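Local coordinates for exonuclease (Laribacter hongkongensis, PDB 3SZ4), which probably digests DNA from its ends as a magnesium-dependent alkaline exonuclease related to lambda exonuclease, at residues 84-89 and 99-104; 14-19 and 95-100. One frame throughout, in Å; residues are numbered along the deposited sequence.

Overall arrangement
Contacts 1 and 2 meet in the chain at A99 and S100, which belong to both, and their centres lie about 12 Å apart. Strand 97-99 is shared: it lies between strands 16-17 and 89-90 in a small mixed sheet. It pairs with strand 16-17 in contact 2 and with strand 89-90 in contact 1. L88 of contact 1 also packs on contact 2: its CD1 lies 4.0 Å from G98 C and 4.2 Å from T17 CG2. Both contacts touch the bound 2'-deoxyadenosine-5'-monophosphate, and together they hold its phosphate. Magnesium belongs to contact 1, through D102. On the contact 2 side, the A18 side chain is about 10 Å from the metal.

Contact 1. Residues 84-89 and 99-104; sequences TEVGLI and ASPDGL. With MG (magnesium ion), chain B; D5M (2'-deoxyadenosine-5'-monophosphate), chain C.
P101 and D102 form the PD of the PD-(D/E)XK nuclease motif, and P101 packs against V86 and I89 of the neighbouring antiparallel segment. The backbone pairing is confined to the two ends. At one end T84 N bonds to L104 O at 3.0 Å. The return bond, L104 N to T84 O, is 2.7 Å. At the other end I89 N reaches A99 O at 2.7 Å, and A99 N bonds back to I89 O. The first pair lies at the edge of the larger sheet and the second in the small sheet beside it, so the two segments join both sheets. Between the ends, side chains carry the contact. V86 CG1 sits between its backbone N and carbonyl carbon (chi1 63°), which turns it to P101 and L104. It lies 3.8 Å from P101 CG and 4.1 Å from L104 CG. L110 of strand 109-114 also packs on P101 and L104. With CG anti to the backbone N (chi1 177°), L88 carries CD1 to S100 OG, a van der Waals contact of 3.5 Å. That hydroxyl is already engaged, by W8 NE1 and by phosphate O2P of the nucleotide. S100 N donates to O3P of the same phosphate at 3.0 Å, so one residue holds two phosphate oxygens. D102 turns its CB away from segment 84-89. The backbone O of D102 accepts a hydrogen bond from R72, and the CG of E85 lies beside this same oxygen. Magnesium is also bound by E112 OE2 and the backbone O of I113. The D102 carboxylate binds it through OD2, at 2.3 Å.

Contact 2. Residues 14-19 and 95-100; sequences GKVTAS and AGFGAS. With D5M (2'-deoxyadenosine-5'-monophosphate), chain C.
G98 O meets two groups of segment 14-19. A18 N bonds to it at 3.0 Å in the carbonyl plane, and T17 CA adds a weaker CA-H...O contact at 3.1 Å. V16 O is used in the same way. G98 N donates to it at 3.1 Å, and F97 CA makes a CA-H...O contact at 3.3 Å. V16 N completes the ladder with a longer bond to G96 O. These bonds make strands 16-17 and 97-99 a parallel pair, part of a small mixed sheet in which 97-99 lies between 16-17 and 89-90. One face carries V16 and F97. V16 CG1 lies 4.0 Å from F97 CD2, the two side chains crossing at a slant. V16 O lies at the edge of the F97 ring, in its plane. Helices 174-205 and 21-25 pack over both residues, and the rings of F97 and H91 meet with their planes nearly parallel. K15 runs its CB, CG and CD along the backbone of G96, then extends to a salt bridge between its NZ and D90. At the far end the strand pair leads into the phosphate site. A chi1 of 68° turns T17 OG1 to the phosphate, where it donates to O1P of the nucleotide at 2.6 Å. S19 N, in the 3-10 turn that follows, donates to the same oxygen at 3.0 Å. A18 CB lies near phosphate O3P and packs on A99 CB at 3.8 Å.

Contact 1. Residues 84-89 and 99-104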
loop_
_atom_site.group_PDB
_atom_site.type_symbol
_atom_site.label_atom_id
_atom_site.label_comp_id
_atom_site.label_asym_id
_atom_site.label_seq_id
_atom_site.Cartn_x
_atom_site.Cartn_y
_atom_site.Cartn_z
ATOM N N THR A 84 23.483 28.586 8.260
ATOM C CA THR A 84 23.533 28.021 9.614
ATOM C C THR A 84 22.421 27.017 9.792
ATOM O O THR A 84 21.228 27.350 9.625
ATOM C CB THR A 84 23.346 29.063 10.737
ATOM O OG1 THR A 84 24.230 30.163 10.533
ATOM C CG2 THR A 84 23.612 28.438 12.127
ATOM N N GLU A 85 22.806 25.798 10.150
ATOM C CA GLU A 85 21.836 24.784 10.469
ATOM C C GLU A 85 21.151 25.150 11.767
ATOM O O GLU A 85 21.767 25.728 12.659
ATOM C CB GLU A 85 22.497 23.428 10.549
ATOM C CG GLU A 85 22.674 22.806 9.177
ATOM C CD GLU A 85 22.694 21.308 9.285
ATOM O OE1 GLU A 85 23.799 20.727 9.180
ATOM O OE2 GLU A 85 21.616 20.712 9.526
ATOM N N VAL A 86 19.861 24.861 11.852
ATOM C CA VAL A 86 19.078 25.319 12.989
ATOM C C VAL A 86 18.132 24.209 13.488
ATOM O O VAL A 86 18.007 23.164 12.845
ATOM C CB VAL A 86 18.372 26.663 12.645
ATOM C CG1 VAL A 86 17.380 26.495 11.514
ATOM C CG2 VAL A 86 17.734 27.273 13.865
ATOM N N GLY A 87 17.511 24.406 14.646
ATOM C CA GLY A 87 16.524 23.447 15.127
ATOM C C GLY A 87 15.109 23.738 14.610
ATOM O O GLY A 87 14.913 24.174 13.456
ATOM N N LEU A 88 14.124 23.469 15.477
ATOM C CA LEU A 88 12.727 23.859 15.269
ATOM C C LEU A 88 12.544 25.279 15.752
ATOM O O LEU A 88 12.873 25.603 16.886
ATOM C CB LEU A 88 11.782 22.949 16.058
ATOM C CG LEU A 88 10.294 23.309 15.982
ATOM C CD1 LEU A 88 9.582 22.692 14.741
ATOM C CD2 LEU A 88 9.635 22.883 17.265
ATOM N N ILE A 89 12.006 26.116 14.882
ATOM C CA ILE A 89 11.791 27.518 15.179
ATOM C C ILE A 89 10.302 27.728 15.404
ATOM O O ILE A 89 9.504 27.521 14.510
ATOM C CB ILE A 89 12.335 28.402 14.038
ATOM C CG1 ILE A 89 13.848 28.182 13.861
ATOM C CG2 ILE A 89 12.000 29.880 14.262
ATOM C CD1 ILE A 89 14.683 28.159 15.175
ATOM N N ALA A 99 8.610 25.507 12.636
ATOM C CA ALA A 99 9.205 25.218 11.353
ATOM C C ALA A 99 10.617 24.666 11.583
ATOM O O ALA A 99 11.258 24.980 12.600
ATOM C CB ALA A 99 9.216 26.470 10.469
ATOM N N SER A 100 11.073 23.786 10.690
ATOM C CA SER A 100 12.467 23.325 10.719
ATOM C C SER A 100 13.090 23.565 9.354
ATOM O O SER A 100 13.127 22.644 8.529
ATOM C CB SER A 100 12.567 21.848 11.114
ATOM O OG SER A 100 11.945 21.612 12.365
ATOM N N PRO A 101 13.537 24.818 9.085
ATOM C CA PRO A 101 14.228 25.055 7.798
ATOM C C PRO A 101 15.572 24.297 7.720
ATOM O O PRO A 101 16.179 23.974 8.755
ATOM C CB PRO A 101 14.438 26.580 7.756
ATOM C CG PRO A 101 14.367 27.024 9.193
ATOM C CD PRO A 101 13.506 26.023 9.941
ATOM N N ASP A 102 16.004 23.997 6.499
ATOM C CA ASP A 102 17.243 23.262 6.300
ATOM C C ASP A 102 18.460 24.105 6.611
ATOM O O ASP A 102 19.546 23.567 6.780
ATOM C CB ASP A 102 17.292 22.647 4.908
ATOM C CG ASP A 102 16.330 21.480 4.773
ATOM O OD1 ASP A 102 16.026 20.836 5.783
ATOM O OD2 ASP A 102 15.850 21.205 3.664
ATOM N N GLY A 103 18.257 25.420 6.723
ATOM C CA GLY A 103 19.303 26.332 7.122
ATOM C C GLY A 103 18.924 27.794 7.019
ATOM O O GLY A 103 18.002 28.160 6.258
ATOM N N LEU A 104 19.644 28.620 7.794
ATOM C CA LEU A 104 19.526 30.079 7.739
ATOM C C LEU A 104 20.570 30.671 6.791
ATOM O O LEU A 104 21.756 30.719 7.103
ATOM C CB LEU A 104 19.669 30.691 9.132
ATOM C CG LEU A 104 18.718 30.195 10.224
ATOM C CD1 LEU A 104 18.975 30.958 11.504
ATOM C CD2 LEU A 104 17.245 30.295 9.828
HETATM MG MG MG B . 14.177 19.645 3.325
HETATM O "O5'" D5M C . 10.056 20.009 8.972
HETATM C "C5'" D5M C . 10.190 18.583 9.036
HETATM C "C4'" D5M C . 11.165 18.197 7.930
HETATM O "O4'" D5M C . 11.920 17.050 8.281
HETATM C "C3'" D5M C . 10.469 17.859 6.626
HETATM O "O3'" D5M C . 11.265 18.409 5.581
HETATM C "C2'" D5M C . 10.478 16.361 6.480
HETATM C "C1'" D5M C . 11.509 15.926 7.509
HETATM N N9 D5M C . 10.920 15.003 8.492
HETATM C C8 D5M C . 9.635 14.939 8.886
HETATM N N7 D5M C . 9.515 13.964 9.819
HETATM C C5 D5M C . 10.747 13.439 9.999
HETATM C C6 D5M C . 11.245 12.431 10.812
HETATM N N6 D5M C . 10.389 11.780 11.634
HETATM N N1 D5M C . 12.576 12.128 10.773
HETATM C C2 D5M C . 13.428 12.788 9.956
HETATM N N3 D5M C . 12.965 13.771 9.158
HETATM C C4 D5M C . 11.635 14.104 9.167
HETATM P P D5M C . 8.921 20.872 9.744
HETATM O O1P D5M C . 7.653 20.189 9.345
HETATM O O3P D5M C . 8.996 22.270 9.201
HETATM O O2P D5M C . 9.301 20.701 11.185
#

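Contact 2. Residues 14-19 and 95-100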
loop_
_atom_site.group_PDB
_atom_site.type_symbol
_atom_site.label_atom_id
_atom_site.label_comp_id
_atom_site.label_asym_id
_atom_site.label_seq_id
_atom_site.Cartn_x
_atom_site.Cartn_y
_atom_site.Cartn_z
ATOM N N GLY A 14 3.468 17.212 18.888
ATOM C CA GLY A 14 2.142 17.786 19.036
ATOM C C GLY A 14 1.939 19.136 18.399
ATOM O O GLY A 14 0.847 19.647 18.488
ATOM N N LYS A 15 2.968 19.726 17.770
ATOM C CA LYS A 15 2.816 21.038 17.103
ATOM C C LYS A 15 2.543 20.861 15.634
ATOM O O LYS A 15 3.032 19.914 15.037
ATOM C CB LYS A 15 4.071 21.918 17.241
ATOM C CG LYS A 15 4.713 21.887 18.600
ATOM C CD LYS A 15 5.773 22.957 18.789
ATOM C CE LYS A 15 6.248 22.927 20.246
ATOM N NZ LYS A 15 7.301 23.927 20.542
ATOM N N VAL A 16 1.759 21.769 15.053
ATOM C CA VAL A 16 1.691 21.894 13.589
ATOM C C VAL A 16 3.061 22.396 13.107
ATOM O O VAL A 16 3.671 23.245 13.772
ATOM C CB VAL A 16 0.629 22.914 13.139
ATOM C CG1 VAL A 16 0.647 23.097 11.605
ATOM C CG2 VAL A 16 -0.729 22.506 13.593
ATOM N N THR A 17 3.555 21.896 11.976
ATOM C CA THR A 17 4.859 22.325 11.514
ATOM C C THR A 17 4.831 22.583 10.012
ATOM O O THR A 17 4.017 22.007 9.281
ATOM C CB THR A 17 5.957 21.315 11.887
ATOM O OG1 THR A 17 5.754 20.119 11.131
ATOM C CG2 THR A 17 5.942 20.968 13.400
ATOM N N ALA A 18 5.741 23.455 9.572
ATOM C CA ALA A 18 5.822 23.952 8.196
ATOM C C ALA A 18 5.502 22.923 7.126
ATOM O O ALA A 18 4.781 23.228 6.177
ATOM C CB ALA A 18 7.204 24.590 7.922
ATOM N N SER A 19 6.047 21.719 7.254
ATOM C CA SER A 19 5.904 20.737 6.170
ATOM C C SER A 19 4.543 20.031 6.151
ATOM O O SER A 19 4.254 19.286 5.233
ATOM C CB SER A 19 7.007 19.699 6.233
ATOM O OG SER A 19 6.962 19.055 7.486
ATOM N N ALA A 95 1.263 29.935 19.330
ATOM C CA ALA A 95 1.852 28.863 20.131
ATOM C C ALA A 95 1.555 27.450 19.580
ATOM O O ALA A 95 0.493 27.224 18.995
ATOM C CB ALA A 95 1.376 28.982 21.560
ATOM N N GLY A 96 2.497 26.514 19.777
ATOM C CA GLY A 96 2.391 25.123 19.296
ATOM C C GLY A 96 2.346 25.007 17.784
ATOM O O GLY A 96 1.593 24.204 17.256
ATOM N N PHE A 97 3.175 25.814 17.115
ATOM C CA PHE A 97 3.287 25.971 15.659
ATOM C C PHE A 97 4.771 26.293 15.390
ATOM O O PHE A 97 5.410 27.035 16.151
ATOM C CB PHE A 97 2.383 27.126 15.207
ATOM C CG PHE A 97 2.385 27.422 13.700
ATOM C CD1 PHE A 97 2.074 28.718 13.241
ATOM C CD2 PHE A 97 2.631 26.427 12.741
ATOM C CE1 PHE A 97 2.021 29.033 11.852
ATOM C CE2 PHE A 97 2.579 26.729 11.345
ATOM C CZ PHE A 97 2.267 28.047 10.911
ATOM N N GLY A 98 5.353 25.728 14.338
ATOM C CA GLY A 98 6.781 25.913 14.146
ATOM C C GLY A 98 7.308 25.381 12.838
ATOM O O GLY A 98 6.558 24.873 12.030
ATOM N N ALA A 99 8.610 25.507 12.636
ATOM C CA ALA A 99 9.205 25.218 11.353
ATOM C C ALA A 99 10.617 24.666 11.583
ATOM O O ALA A 99 11.258 24.980 12.600
ATOM C CB ALA A 99 9.216 26.470 10.469
ATOM N N SER A 100 11.073 23.786 10.690
ATOM C CA SER A 100 12.467 23.325 10.719
ATOM C C SER A 100 13.090 23.565 9.354
ATOM O O SER A 100 13.127 22.644 8.529
ATOM C CB SER A 100 12.567 21.848 11.114
ATOM O OG SER A 100 11.945 21.612 12.365
HETATM O "O5'" D5M C . 10.056 20.009 8.972
HETATM C "C5'" D5M C . 10.190 18.583 9.036
HETATM C "C4'" D5M C . 11.165 18.197 7.930
HETATM O "O4'" D5M C . 11.920 17.050 8.281
HETATM C "C3'" D5M C . 10.469 17.859 6.626
HETATM O "O3'" D5M C . 11.265 18.409 5.581
HETATM C "C2'" D5M C . 10.478 16.361 6.480
HETATM C "C1'" D5M C . 11.509 15.926 7.509
HETATM N N9 D5M C . 10.920 15.003 8.492
HETATM C C8 D5M C . 9.635 14.939 8.886
HETATM N N7 D5M C . 9.515 13.964 9.819
HETATM C C5 D5M C . 10.747 13.439 9.999
HETATM C C6 D5M C . 11.245 12.431 10.812
HETATM N N6 D5M C . 10.389 11.780 11.634
HETATM N N1 D5M C . 12.576 12.128 10.773
HETATM C C2 D5M C . 13.428 12.788 9.956
HETATM N N3 D5M C . 12.965 13.771 9.158
HETATM C C4 D5M C . 11.635 14.104 9.167
HETATM P P D5M C . 8.921 20.872 9.744
HETATM O O1P D5M C . 7.653 20.189 9.345
HETATM O O3P D5M C . 8.996 22.270 9.201
HETATM O O2P D5M C . 9.301 20.701 11.185
#